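Local structure of extracellular solute-binding protein family 1 (Alicyclobacillus acidocaldarius subsp. acidocaldarius, 4OVJ) at residues A[50-55]-A[310-315]; A[103-108]-A[122-127]; A[181-186]-A[223-228]; A[245-250]-A[255-260]; A[327-332]-A[350-355]. The protein probably binds a solute outside the cell membrane and hands it to an ABC importer, as extracellular solute-binding proteins of this family do. All coordinates share one frame; numbering follows the deposited sequence. Where two conformers were deposited one is given.

Interaction 1. Residues A[50-55]-A[310-315]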
# COMPACT_ATOMS: atom_id res chain seq x y z
N LYS A 50 -12.57 19.88 -19.96
CA LYS A 50 -13.39 21.07 -19.69
C LYS A 50 -12.55 22.19 -19.08
O LYS A 50 -12.69 23.36 -19.44
CB LYS A 50 -14.54 20.71 -18.76
CG LYS A 50 -15.33 21.92 -18.29
CD LYS A 50 -16.60 21.50 -17.56
CE LYS A 50 -17.43 22.70 -17.13
NZ LYS A 50 -18.76 22.28 -16.61
N ALA A 51 -11.67 21.83 -18.15
CA ALA A 51 -10.85 22.82 -17.43
C ALA A 51 -9.74 23.43 -18.28
O ALA A 51 -9.37 24.60 -18.10
CB ALA A 51 -10.25 22.20 -16.19
N TYR A 52 -9.21 22.62 -19.20
CA TYR A 52 -8.11 23.01 -20.06
C TYR A 52 -8.49 22.75 -21.51
O TYR A 52 -8.04 21.79 -22.11
CB TYR A 52 -6.86 22.22 -19.68
CG TYR A 52 -6.37 22.63 -18.32
CD1 TYR A 52 -5.54 23.73 -18.17
CD2 TYR A 52 -6.78 21.95 -17.18
CE1 TYR A 52 -5.10 24.13 -16.93
CE2 TYR A 52 -6.34 22.34 -15.93
CZ TYR A 52 -5.50 23.44 -15.80
OH TYR A 52 -5.06 23.84 -14.58
N PRO A 53 -9.36 23.60 -22.06
CA PRO A 53 -9.91 23.32 -23.40
C PRO A 53 -8.93 23.47 -24.56
O PRO A 53 -9.28 23.12 -25.68
CB PRO A 53 -11.06 24.32 -23.51
CG PRO A 53 -10.67 25.44 -22.60
CD PRO A 53 -9.96 24.79 -21.45
N ASN A 54 -7.72 23.95 -24.32
CA ASN A 54 -6.70 23.92 -25.38
C ASN A 54 -5.79 22.68 -25.33
O ASN A 54 -4.75 22.64 -25.99
CB ASN A 54 -5.87 25.19 -25.35
CG ASN A 54 -5.24 25.43 -24.02
OD1 ASN A 54 -5.68 24.91 -22.98
ND2 ASN A 54 -4.21 26.26 -24.02
N ILE A 55 -6.19 21.68 -24.56
CA ILE A 55 -5.47 20.42 -24.52
C ILE A 55 -6.47 19.29 -24.71
O ILE A 55 -7.34 19.06 -23.85
CB ILE A 55 -4.69 20.24 -23.20
CG1 ILE A 55 -3.73 21.42 -22.98
CG2 ILE A 55 -3.91 18.92 -23.21
CD1 ILE A 55 -3.11 21.50 -21.59
N ALA A 310 1.91 18.16 -20.68
CA ALA A 310 1.93 16.86 -19.99
C ALA A 310 2.03 17.06 -18.48
O ALA A 310 1.30 16.41 -17.71
CB ALA A 310 3.08 16.00 -20.50
N GLU A 311 2.90 17.97 -18.05
CA GLU A 311 3.04 18.31 -16.64
C GLU A 311 1.72 18.88 -16.09
O GLU A 311 1.31 18.52 -15.00
CB GLU A 311 4.16 19.32 -16.41
CG GLU A 311 5.58 18.83 -16.65
CD GLU A 311 6.60 19.98 -16.55
OE1 GLU A 311 6.33 21.02 -15.89
OE2 GLU A 311 7.70 19.85 -17.11
N LEU A 312 1.09 19.76 -16.85
CA LEU A 312 -0.18 20.34 -16.45
C LEU A 312 -1.26 19.26 -16.26
O LEU A 312 -2.05 19.30 -15.31
CB LEU A 312 -0.60 21.38 -17.48
CG LEU A 312 -1.80 22.27 -17.19
CD1 LEU A 312 -1.82 23.43 -18.16
CD2 LEU A 312 -3.04 21.41 -17.29
N PHE A 313 -1.28 18.27 -17.15
CA PHE A 313 -2.22 17.16 -17.04
C PHE A 313 -1.95 16.30 -15.80
O PHE A 313 -2.85 15.98 -15.03
CB PHE A 313 -2.20 16.31 -18.31
CG PHE A 313 -3.15 15.15 -18.28
CD1 PHE A 313 -4.52 15.36 -18.21
CD2 PHE A 313 -2.68 13.86 -18.33
CE1 PHE A 313 -5.39 14.28 -18.18
CE2 PHE A 313 -3.54 12.78 -18.31
CZ PHE A 313 -4.90 12.99 -18.25
N VAL A 314 -0.69 15.92 -15.60
CA VAL A 314 -0.33 15.15 -14.43
C VAL A 314 -0.65 15.92 -13.15
O VAL A 314 -1.20 15.37 -12.20
CB VAL A 314 1.15 14.70 -14.49
CG1 VAL A 314 1.61 14.13 -13.16
CG2 VAL A 314 1.32 13.67 -15.59
N ASN A 315 -0.36 17.21 -13.14
CA ASN A 315 -0.65 18.02 -11.98
C ASN A 315 -2.14 18.07 -11.67
O ASN A 315 -2.51 18.05 -10.49
CB ASN A 315 -0.15 19.45 -12.16
CG ASN A 315 -0.28 20.24 -10.89
OD1 ASN A 315 0.34 19.90 -9.88
ND2 ASN A 315 -1.12 21.26 -10.92
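Leu312 meets Tyr52 in a CH-pi contact: its CD2 methyl stands over one face of the tyrosine ring, 3.3 Å from the centroid of the ring of Tyr52 and 8° off the normal. Leu312 was deposited in two conformers, so this fit and the aliphatic contact with Ile55 both describe one of them, and their exact spacing is doubtful. In that copy CG lies opposite the backbone N (chi1 -172°), which carries the isobutyl group off helix 307-319. An aromatic residue suits position 52 because its flat face can receive a methyl.

The second kind of contact is purely aliphatic. In the same copy, CD1 of Ile55 lies 4.1 Å from CD1 of Leu312, so one branched side chain serves two neighbours. Tyr52 and Ile55 stand at the two ends of a type I beta turn, closed by the bond from Ile55 N to Tyr52 O (3.1 Å). This turn links helix 35-51 to strand 55-61 in a beta-alpha-beta crossover that begins at the parallel strand 25-31. Pro53 suits the turn, its ring holding phi near the -71° observed. Phe48 also packs against Tyr52, Ile55 and Leu312, and Phe316 adds to the cover of the tyrosine.

Interaction 2. Residues A[103-108]-A[122-127]; sequences NLKGAK and SGYIDG
Lys105 and Gly127 are the closest pair of the two backbones, yet their CA atoms lie 8.8 Å apart, too far for a main-chain bond. Segment 103-108 folds as a type II beta turn from Leu104 to Ala107, closed by Ala107 N to Leu104 O; Gly106 occupies its third position with positive phi (68°), which a glycine accepts readily. Segment 122-127 supplies the short strand 124-125 and the tight turn of a beta hairpin that returns along strand 128-144. Asp126 and Gly127 both have positive phi there.

Among the side chains, Lys105 and Tyr124 cross at about a right angle. The lysine's CG comes to 3.7 Å from the OH of Tyr124, and CD lies 3.9 Å from the carbonyl O of Gly127. CG is opposite the backbone N (chi1 -176°), and lysine suits this exposed place because its methylenes can pack on the phenol while its amine end stays at the surface. Asn103 builds an Asx turn: its OD1 accepts from Lys105 N at 3.0 Å and also from Leu129 N of the returning strand. Its ND2 works across the contact, donating to a water at 2.9 Å, and that water donates to Gly127 O at 2.8 Å.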
# COMPACT_ATOMS: atom_id res chain seq x y z
N ASN A 103 12.35 13.04 -16.72
CA ASN A 103 12.74 13.39 -15.35
C ASN A 103 11.88 14.55 -14.88
O ASN A 103 11.94 15.66 -15.43
CB ASN A 103 14.23 13.74 -15.28
CG ASN A 103 14.73 13.91 -13.86
OD1 ASN A 103 13.97 13.93 -12.90
ND2 ASN A 103 16.03 14.05 -13.72
N LEU A 104 11.06 14.28 -13.87
CA LEU A 104 10.09 15.22 -13.34
C LEU A 104 10.63 16.05 -12.18
O LEU A 104 9.93 16.92 -11.66
CB LEU A 104 8.82 14.47 -12.87
CG LEU A 104 8.21 13.50 -13.88
CD1 LEU A 104 7.03 12.76 -13.27
CD2 LEU A 104 7.82 14.21 -15.17
N LYS A 105 11.87 15.78 -11.77
CA LYS A 105 12.46 16.50 -10.64
C LYS A 105 12.47 17.99 -10.95
O LYS A 105 12.96 18.42 -12.00
CB LYS A 105 13.87 16.01 -10.33
CG LYS A 105 14.52 16.65 -9.10
CD LYS A 105 15.97 16.21 -8.98
CE LYS A 105 16.77 17.09 -8.04
NZ LYS A 105 16.50 16.74 -6.62
N GLY A 106 11.89 18.77 -10.05
CA GLY A 106 11.83 20.21 -10.20
C GLY A 106 10.96 20.72 -11.33
O GLY A 106 11.08 21.89 -11.73
N ALA A 107 10.07 19.88 -11.85
CA ALA A 107 9.19 20.26 -12.95
C ALA A 107 8.40 21.48 -12.54
O ALA A 107 7.78 21.50 -11.49
CB ALA A 107 8.23 19.12 -13.30
N LYS A 108 8.42 22.51 -13.38
CA LYS A 108 7.75 23.77 -13.05
C LYS A 108 6.23 23.61 -12.88
O LYS A 108 5.62 24.29 -12.05
CB LYS A 108 8.06 24.83 -14.12
CG LYS A 108 7.16 26.06 -14.10
CD LYS A 108 7.17 26.77 -12.76
CE LYS A 108 5.82 27.33 -12.35
NZ LYS A 108 5.67 27.37 -10.86
N SER A 122 9.69 6.93 -3.80
CA SER A 122 9.34 5.69 -4.52
C SER A 122 9.40 5.85 -6.05
O SER A 122 9.52 4.86 -6.76
CB SER A 122 7.97 5.15 -4.08
OG SER A 122 6.91 5.96 -4.50
N GLY A 123 9.33 7.08 -6.55
CA GLY A 123 9.41 7.34 -7.99
C GLY A 123 10.81 7.68 -8.48
O GLY A 123 11.00 7.95 -9.66
N TYR A 124 11.78 7.67 -7.56
CA TYR A 124 13.17 8.02 -7.90
C TYR A 124 13.94 6.80 -8.40
O TYR A 124 13.82 5.69 -7.87
CB TYR A 124 13.91 8.65 -6.72
CG TYR A 124 13.81 10.15 -6.64
CD1 TYR A 124 12.69 10.77 -6.12
CD2 TYR A 124 14.87 10.96 -7.08
CE1 TYR A 124 12.60 12.15 -6.04
CE2 TYR A 124 14.79 12.34 -7.00
CZ TYR A 124 13.65 12.93 -6.48
OH TYR A 124 13.56 14.30 -6.41
N ILE A 125 14.72 7.02 -9.45
CA ILE A 125 15.68 6.04 -9.94
C ILE A 125 16.97 6.82 -10.19
O ILE A 125 16.96 7.81 -10.91
CB ILE A 125 15.19 5.38 -11.25
CG1 ILE A 125 13.84 4.66 -11.08
CG2 ILE A 125 16.23 4.39 -11.78
CD1 ILE A 125 13.89 3.40 -10.23
N ASP A 126 18.06 6.41 -9.55
CA ASP A 126 19.37 7.05 -9.77
C ASP A 126 19.33 8.58 -9.83
O ASP A 126 19.85 9.19 -10.77
CB ASP A 126 20.01 6.53 -11.06
CG ASP A 126 20.27 5.03 -11.03
OD1 ASP A 126 20.43 4.47 -9.93
OD2 ASP A 126 20.31 4.43 -12.12
N GLY A 127 18.68 9.19 -8.84
CA GLY A 127 18.68 10.65 -8.69
C GLY A 127 17.64 11.42 -9.48
O GLY A 127 17.48 12.63 -9.28
O HOH W 1 17.69 14.44 -11.40

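Interaction 3. Residues A[181-186]-A[223-228]; sequences DDESWQ and NLRKEG. With SO4 (sulfate ion), chain B.
Arg225 sends its NH1 to two acids at once, and arginine suits the place because this one nitrogen carries two hydrogens to offer. The tighter bond runs to OD2 of Asp181 at 2.8 Å, meeting that oxygen on its syn side, with the carboxylate and guanidinium nearly coplanar. OE1 of Glu183 stands 2.9 Å from the same NH1, in a weak hydrogen bond (N-H...O 122°) within a salt bridge. The arginine bends at chi3 (-61°), which turns NH1 towards both acids, and its CD packs 3.4 Å from Asp181 OD2. The looser side is water-mediated: one water donates to Glu183 OE2 and accepts from Arg225 NH2.

The network pins the loop before helix 185-194 to the last turn of helix 211-226, which Gly228 ends in a Schellman motif. Gln392 of helix 377-392 adds weak bonds to both acids. At the far end of the loop, Ser184 N-caps helix 185-194 beside a bound sulfate.

A leucine in place of Arg225 would probably leave the two carboxylates facing each other without their shared cation. Asp181 OD1 and Glu183 OE1 are only 2.5 Å apart, so even beside the arginine one of these acids probably holds a proton.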
# COMPACT_ATOMS: atom_id res chain seq x y z
N ASP A 181 -4.77 -13.10 14.27
CA ASP A 181 -3.37 -13.46 14.24
C ASP A 181 -2.85 -12.95 12.90
O ASP A 181 -3.00 -13.61 11.87
CB ASP A 181 -3.21 -14.97 14.39
CG ASP A 181 -1.76 -15.41 14.46
OD1 ASP A 181 -0.87 -14.60 14.07
OD2 ASP A 181 -1.51 -16.57 14.90
N ASP A 182 -2.27 -11.75 12.92
CA ASP A 182 -1.98 -10.99 11.70
C ASP A 182 -0.56 -11.22 11.21
O ASP A 182 0.21 -10.28 10.98
CB ASP A 182 -2.30 -9.52 11.93
CG ASP A 182 -3.78 -9.27 12.02
OD1 ASP A 182 -4.50 -9.77 11.13
OD2 ASP A 182 -4.24 -8.58 12.96
N GLU A 183 -0.23 -12.49 11.06
CA GLU A 183 1.05 -12.89 10.51
C GLU A 183 0.94 -13.15 9.01
O GLU A 183 0.13 -13.96 8.56
CB GLU A 183 1.58 -14.14 11.20
CG GLU A 183 2.02 -13.89 12.64
CD GLU A 183 2.30 -15.19 13.36
OE1 GLU A 183 1.35 -15.78 13.93
OE2 GLU A 183 3.48 -15.62 13.37
N SER A 184 1.80 -12.48 8.28
CA SER A 184 1.89 -12.60 6.84
C SER A 184 3.26 -12.11 6.46
O SER A 184 3.94 -11.43 7.24
CB SER A 184 0.83 -11.75 6.14
OG SER A 184 1.10 -10.36 6.29
N TRP A 185 3.66 -12.42 5.24
CA TRP A 185 4.95 -11.99 4.73
C TRP A 185 5.09 -10.47 4.80
O TRP A 185 6.13 -9.96 5.22
CB TRP A 185 5.08 -12.48 3.31
CG TRP A 185 6.35 -12.26 2.56
CD1 TRP A 185 6.44 -11.77 1.30
CD2 TRP A 185 7.68 -12.61 2.94
NE1 TRP A 185 7.73 -11.76 0.88
CE2 TRP A 185 8.53 -12.28 1.86
CE3 TRP A 185 8.25 -13.15 4.10
CZ2 TRP A 185 9.92 -12.46 1.90
CZ3 TRP A 185 9.62 -13.36 4.13
CH2 TRP A 185 10.44 -13.01 3.04
N GLN A 186 4.03 -9.74 4.44
CA GLN A 186 4.15 -8.29 4.45
C GLN A 186 4.08 -7.69 5.87
O GLN A 186 4.74 -6.69 6.14
CB GLN A 186 3.17 -7.64 3.47
CG GLN A 186 3.44 -8.01 2.00
CD GLN A 186 4.83 -7.63 1.50
OE1 GLN A 186 5.44 -6.68 1.99
NE2 GLN A 186 5.33 -8.37 0.52
N ASN A 223 3.07 -16.21 21.63
CA ASN A 223 2.70 -15.89 23.00
C ASN A 223 1.25 -15.42 23.10
O ASN A 223 0.52 -15.82 24.01
CB ASN A 223 3.67 -14.90 23.62
CG ASN A 223 5.02 -15.53 23.97
OD1 ASN A 223 5.13 -16.75 24.15
ND2 ASN A 223 6.03 -14.71 24.07
N LEU A 224 0.81 -14.62 22.13
CA LEU A 224 -0.59 -14.18 22.11
C LEU A 224 -1.54 -15.35 21.89
O LEU A 224 -2.61 -15.41 22.49
CB LEU A 224 -0.80 -13.10 21.05
CG LEU A 224 -0.07 -11.78 21.25
CD1 LEU A 224 -0.22 -10.90 20.03
CD2 LEU A 224 -0.60 -11.09 22.50
N ARG A 225 -1.16 -16.30 21.03
CA ARG A 225 -1.98 -17.50 20.82
C ARG A 225 -2.10 -18.32 22.10
O ARG A 225 -3.19 -18.76 22.46
CB ARG A 225 -1.39 -18.39 19.73
CG ARG A 225 -1.68 -17.91 18.33
CD ARG A 225 -1.43 -19.00 17.30
NE ARG A 225 -0.06 -19.46 17.30
CZ ARG A 225 0.96 -18.85 16.71
NH1 ARG A 225 0.81 -17.70 16.06
NH2 ARG A 225 2.17 -19.40 16.77
N LYS A 226 -0.97 -18.53 22.77
CA LYS A 226 -0.89 -19.30 24.02
C LYS A 226 -1.86 -18.77 25.08
O LYS A 226 -2.49 -19.55 25.81
CB LYS A 226 0.55 -19.27 24.57
CG LYS A 226 0.75 -19.91 25.93
CD LYS A 226 2.23 -20.13 26.25
CE LYS A 226 2.96 -18.83 26.52
NZ LYS A 226 4.35 -19.01 27.04
N GLU A 227 -1.98 -17.45 25.14
CA GLU A 227 -2.85 -16.77 26.10
C GLU A 227 -4.30 -16.66 25.62
O GLU A 227 -5.15 -16.14 26.35
CB GLU A 227 -2.33 -15.35 26.38
CG GLU A 227 -0.83 -15.24 26.65
CD GLU A 227 -0.46 -15.02 28.10
OE1 GLU A 227 -1.32 -15.20 29.00
OE2 GLU A 227 0.71 -14.66 28.35
N GLY A 228 -4.60 -17.11 24.40
CA GLY A 228 -5.97 -17.09 23.88
C GLY A 228 -6.44 -15.72 23.41
O GLY A 228 -7.62 -15.49 23.21
S SO4 B . -1.11 -8.67 3.96
O1 SO4 B . -0.80 -10.10 3.78
O2 SO4 B . -0.45 -7.85 2.91
O3 SO4 B . -2.56 -8.47 3.83
O4 SO4 B . -0.67 -8.26 5.31
O HOH W 2 3.81 -17.47 15.40

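Interaction 4. Residues A[245-250]-A[255-260]. With SO4 (sulfate ion), chain B.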
# COMPACT_ATOMS: atom_id res chain seq x y z
N PRO A 245 -16.33 -12.96 4.65
CA PRO A 245 -17.11 -13.56 5.75
C PRO A 245 -16.34 -14.52 6.66
O PRO A 245 -16.74 -14.71 7.79
CB PRO A 245 -18.22 -14.31 5.02
CG PRO A 245 -18.40 -13.56 3.75
CD PRO A 245 -17.03 -13.10 3.35
N THR A 246 -15.24 -15.11 6.19
CA THR A 246 -14.40 -15.97 7.01
C THR A 246 -13.44 -15.24 7.97
O THR A 246 -12.76 -15.89 8.75
CB THR A 246 -13.53 -16.89 6.13
OG1 THR A 246 -12.72 -16.08 5.27
CG2 THR A 246 -14.41 -17.81 5.30
N ASP A 247 -13.39 -13.91 7.87
CA ASP A 247 -12.56 -13.09 8.75
C ASP A 247 -13.23 -13.03 10.12
O ASP A 247 -14.39 -12.63 10.21
CB ASP A 247 -12.44 -11.69 8.12
CG ASP A 247 -11.57 -10.73 8.93
OD1 ASP A 247 -11.29 -10.98 10.13
OD2 ASP A 247 -11.19 -9.69 8.33
N PRO A 248 -12.52 -13.44 11.19
CA PRO A 248 -13.18 -13.41 12.52
C PRO A 248 -13.70 -12.04 12.94
O PRO A 248 -14.62 -11.97 13.77
CB PRO A 248 -12.10 -13.87 13.50
CG PRO A 248 -10.92 -14.27 12.71
CD PRO A 248 -11.16 -14.00 11.25
N MSE A 249 -13.11 -10.98 12.42
CA MSE A 249 -13.63 -9.65 12.73
C MSE A 249 -15.01 -9.45 12.15
O MSE A 249 -15.90 -8.90 12.80
CB MSE A 249 -12.66 -8.59 12.26
CG MSE A 249 -12.91 -7.38 13.13
SE MSE A 249 -11.53 -6.07 12.79
CE MSE A 249 -12.42 -4.73 13.89
N VAL A 250 -15.21 -9.92 10.92
CA VAL A 250 -16.53 -9.87 10.27
C VAL A 250 -17.55 -10.73 11.01
O VAL A 250 -18.74 -10.40 11.07
CB VAL A 250 -16.40 -10.29 8.78
CG1 VAL A 250 -17.76 -10.43 8.12
CG2 VAL A 250 -15.55 -9.28 8.03
N ASP A 255 -11.81 -8.50 17.75
CA ASP A 255 -12.08 -7.08 17.92
C ASP A 255 -11.09 -6.15 17.23
O ASP A 255 -11.22 -4.94 17.35
CB ASP A 255 -12.23 -6.75 19.41
CG ASP A 255 -13.54 -7.32 19.99
OD1 ASP A 255 -14.45 -7.62 19.20
OD2 ASP A 255 -13.66 -7.46 21.22
N ALA A 256 -10.14 -6.70 16.47
CA ALA A 256 -9.15 -5.87 15.76
C ALA A 256 -8.42 -6.66 14.71
O ALA A 256 -8.33 -7.88 14.79
CB ALA A 256 -8.12 -5.27 16.73
N GLU A 257 -7.83 -5.93 13.77
CA GLU A 257 -7.04 -6.52 12.72
C GLU A 257 -6.01 -5.50 12.24
O GLU A 257 -6.33 -4.33 12.04
CB GLU A 257 -8.01 -6.91 11.60
CG GLU A 257 -7.41 -7.64 10.46
CD GLU A 257 -8.47 -8.26 9.56
OE1 GLU A 257 -9.72 -8.02 9.72
OE2 GLU A 257 -8.04 -9.01 8.69
N LEU A 258 -4.76 -5.95 12.12
CA LEU A 258 -3.66 -5.19 11.54
C LEU A 258 -3.67 -5.51 10.06
O LEU A 258 -3.38 -6.65 9.68
CB LEU A 258 -2.33 -5.61 12.17
CG LEU A 258 -1.06 -5.13 11.45
CD1 LEU A 258 -1.01 -3.62 11.49
CD2 LEU A 258 0.18 -5.75 12.07
N THR A 259 -4.04 -4.54 9.23
CA THR A 259 -4.15 -4.79 7.80
C THR A 259 -4.05 -3.48 7.05
O THR A 259 -3.80 -2.43 7.65
CB THR A 259 -5.47 -5.50 7.46
OG1 THR A 259 -5.48 -5.86 6.07
CG2 THR A 259 -6.65 -4.60 7.79
N TRP A 260 -4.23 -3.53 5.74
CA TRP A 260 -4.19 -2.31 4.94
C TRP A 260 -5.38 -1.41 5.26
O TRP A 260 -6.52 -1.88 5.39
CB TRP A 260 -4.14 -2.64 3.46
CG TRP A 260 -2.91 -3.41 3.16
CD1 TRP A 260 -2.76 -4.78 3.15
CD2 TRP A 260 -1.62 -2.85 2.90
NE1 TRP A 260 -1.44 -5.10 2.88
CE2 TRP A 260 -0.73 -3.94 2.72
CE3 TRP A 260 -1.14 -1.54 2.80
CZ2 TRP A 260 0.63 -3.75 2.43
CZ3 TRP A 260 0.22 -1.36 2.51
CH2 TRP A 260 1.08 -2.45 2.33
S SO4 B . -1.11 -8.67 3.96
O1 SO4 B . -0.80 -10.10 3.78
O2 SO4 B . -0.45 -7.85 2.91
O3 SO4 B . -2.56 -8.47 3.83
O4 SO4 B . -0.67 -8.26 5.31
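Asp247 OD1 is gripped twice: by the backbone N of Met249 at 2.9 Å (N-H...O 158°), which closes an Asx turn, and by ND2 of Asn180. The Met249 N-H reaches this oxygen from above the carboxylate plane. The other oxygen, OD2, accepts a hydrogen bond from the backbone N of Ala243 and points across the contact to Glu257, whose OE1 is 2.6 Å away. The two acids approach from opposite directions with their carboxylate planes 83° apart. Glu257 gets there fully stretched, CG opposite the backbone N, and its OE2 is hydrogen-bonded to Thr242 OG1.

Beside the acids the contact is van der Waals packing against backbone and CB. Met249, a selenomethionine, lays its long unbranched chain along Asp255 to Glu257, where strand 256-260 begins. SE of Met249 lies 3.7 Å from C of Ala256 and 3.8 Å from CB of Glu257, while CE of Met249 touches Asp255 O at 3.7 Å. The strand pairs antiparallel with strand 128-144 in the central sheet. At its far end Trp260, stacked on Tyr139, donates from NE1 to O2 of a sulfate at 2.9 Å, almost straight (173°); the ion probably came from the crystallisation liquor.

An alanine in place of Asp247 would probably leave Met249 N, Asn180 ND2 and Ala243 N without their acceptor. Two acids meeting so closely in a buried place suggest that one of them is protonated.

Interaction 5. Residues A[327-332]-A[350-355]; sequences LGLVRG and APEKAE
Leu329 has its CG beside the backbone N (chi1 -85°), and with chi2 at 83° its methyls reach towards helix 350-365: CD2 is set between two glutamates, and CD1 lies beside the carboxylate of Glu352. Glu355 answers from the helix: its chain is stretched beyond CG, but the final torsion near 91° twists the carboxylate so that OE2 comes to 3.4 Å from CD2 of Leu329. The leucine and Glu355 meet from opposite directions.

Glu352, one turn earlier, crosses the leucine obliquely. Its CG touches Leu329 CD2 at 3.9 Å, and its OE2 is 4.1 Å from CD1 of Leu329. Its polar end is anchored at the start of its own helix, where OE1 accepts from the backbone N of Ser349. A glutamate suits this first turn, since its charge should interact favourably with the helix N terminus, while its methylenes offer the leucine an apolar surface.

Segment 327-332 leaves helix 321-327 through a type II' turn from Leu327 to Val330, with glycine at the second position (Gly328, positive phi). Its other side chains face elsewhere: Val330 packs on helix 35-51, and Arg331 hydrogen-bonds to Gln296, Gln86 and Thr41. The contact joins this loop, packed on helix 35-51, to helix 350-365, packed on helix 263-269 at Val264 and Val265; these are probably the two lobes of a solute-binding fold.

No hydrogen bond or salt bridge crosses here. Around the buried carboxylate of Glu355, the largely apolar surroundings of Leu329, Val261, Val264 and Val265 may favour the protonated form, though Asn262 also lies alongside.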
# COMPACT_ATOMS: atom_id res chain seq x y z
N LEU A 327 -11.93 10.56 -9.65
CA LEU A 327 -11.08 9.38 -9.41
C LEU A 327 -11.51 8.59 -8.19
O LEU A 327 -11.37 7.36 -8.16
CB LEU A 327 -9.62 9.80 -9.27
CG LEU A 327 -8.98 10.32 -10.56
CD1 LEU A 327 -7.61 10.89 -10.27
CD2 LEU A 327 -8.89 9.23 -11.61
N GLY A 328 -12.02 9.30 -7.19
CA GLY A 328 -12.45 8.69 -5.94
C GLY A 328 -11.35 7.95 -5.22
O GLY A 328 -10.19 8.39 -5.20
N LEU A 329 -11.73 6.81 -4.63
CA LEU A 329 -10.82 5.99 -3.83
C LEU A 329 -10.50 4.68 -4.55
O LEU A 329 -9.94 3.77 -3.97
CB LEU A 329 -11.42 5.71 -2.45
CG LEU A 329 -11.18 6.80 -1.41
CD1 LEU A 329 -12.19 7.91 -1.56
CD2 LEU A 329 -11.23 6.21 -0.01
N VAL A 330 -10.81 4.63 -5.84
CA VAL A 330 -10.71 3.41 -6.61
C VAL A 330 -9.28 2.83 -6.59
O VAL A 330 -9.09 1.64 -6.36
CB VAL A 330 -11.23 3.67 -8.06
CG1 VAL A 330 -11.08 2.44 -8.93
CG2 VAL A 330 -12.69 4.14 -8.04
N ARG A 331 -8.28 3.69 -6.79
CA ARG A 331 -6.87 3.26 -6.79
C ARG A 331 -6.21 3.26 -5.41
O ARG A 331 -5.09 2.77 -5.24
CB ARG A 331 -6.07 4.18 -7.69
CG ARG A 331 -6.37 4.03 -9.17
CD ARG A 331 -5.66 5.14 -9.92
NE ARG A 331 -5.60 4.93 -11.37
CZ ARG A 331 -6.57 5.22 -12.23
NH1 ARG A 331 -7.74 5.72 -11.83
NH2 ARG A 331 -6.37 5.01 -13.52
N GLY A 332 -6.90 3.83 -4.44
CA GLY A 332 -6.37 4.02 -3.10
C GLY A 332 -6.68 5.41 -2.58
O GLY A 332 -7.52 6.13 -3.12
N ALA A 350 -18.04 8.53 6.46
CA ALA A 350 -17.31 8.51 7.74
C ALA A 350 -16.08 7.59 7.74
O ALA A 350 -15.02 8.00 8.20
CB ALA A 350 -18.25 8.17 8.91
N PRO A 351 -16.21 6.35 7.23
CA PRO A 351 -15.00 5.51 7.20
C PRO A 351 -13.90 6.05 6.29
O PRO A 351 -12.72 5.93 6.61
CB PRO A 351 -15.51 4.14 6.71
CG PRO A 351 -16.99 4.19 6.85
CD PRO A 351 -17.43 5.61 6.89
N GLU A 352 -14.29 6.66 5.16
CA GLU A 352 -13.32 7.29 4.26
C GLU A 352 -12.60 8.45 4.96
O GLU A 352 -11.39 8.57 4.87
CB GLU A 352 -13.99 7.74 2.96
CG GLU A 352 -14.52 6.57 2.14
CD GLU A 352 -15.39 6.95 0.95
OE1 GLU A 352 -15.96 8.06 0.92
OE2 GLU A 352 -15.53 6.12 0.03
N LYS A 353 -13.35 9.30 5.67
CA LYS A 353 -12.75 10.39 6.44
C LYS A 353 -11.72 9.86 7.43
O LYS A 353 -10.63 10.40 7.56
CB LYS A 353 -13.82 11.19 7.19
CG LYS A 353 -14.76 12.00 6.30
CD LYS A 353 -15.68 12.89 7.13
CE LYS A 353 -16.91 13.30 6.34
NZ LYS A 353 -16.56 13.93 5.04
N ALA A 354 -12.08 8.77 8.12
CA ALA A 354 -11.19 8.14 9.09
C ALA A 354 -9.90 7.67 8.42
O ALA A 354 -8.83 7.86 8.96
CB ALA A 354 -11.88 6.98 9.78
N GLU A 355 -10.03 7.06 7.25
CA GLU A 355 -8.88 6.61 6.46
C GLU A 355 -7.97 7.77 6.14
O GLU A 355 -6.77 7.66 6.24
CB GLU A 355 -9.31 6.08 5.10
CG GLU A 355 -9.68 4.65 4.99
CD GLU A 355 -9.75 4.25 3.52
OE1 GLU A 355 -8.73 3.80 2.97
OE2 GLU A 355 -10.81 4.45 2.92

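In the fold
From the N terminus, interaction 1 opens first, at the end of helix 35-51, and closes only at helix 307-319, spanning a loop of 254 residues. Interactions 2, 3 and 4 all fall within that span, one after another without crossing; each closes a shorter loop. Interaction 5 follows in series. Interactions 1 and 2 touch where Glu311 packs on Ala107, and share one side of the chain's centre. Interactions 3 and 4 lie on the opposite side, with centres about 13 Å apart, joined by a probable hydrogen bond from Leu258 N to Asp182 OD2 and by the sulfate both reach. Interaction 5 touches neither group; it joins the end of helix 321-327 to helix 350-365.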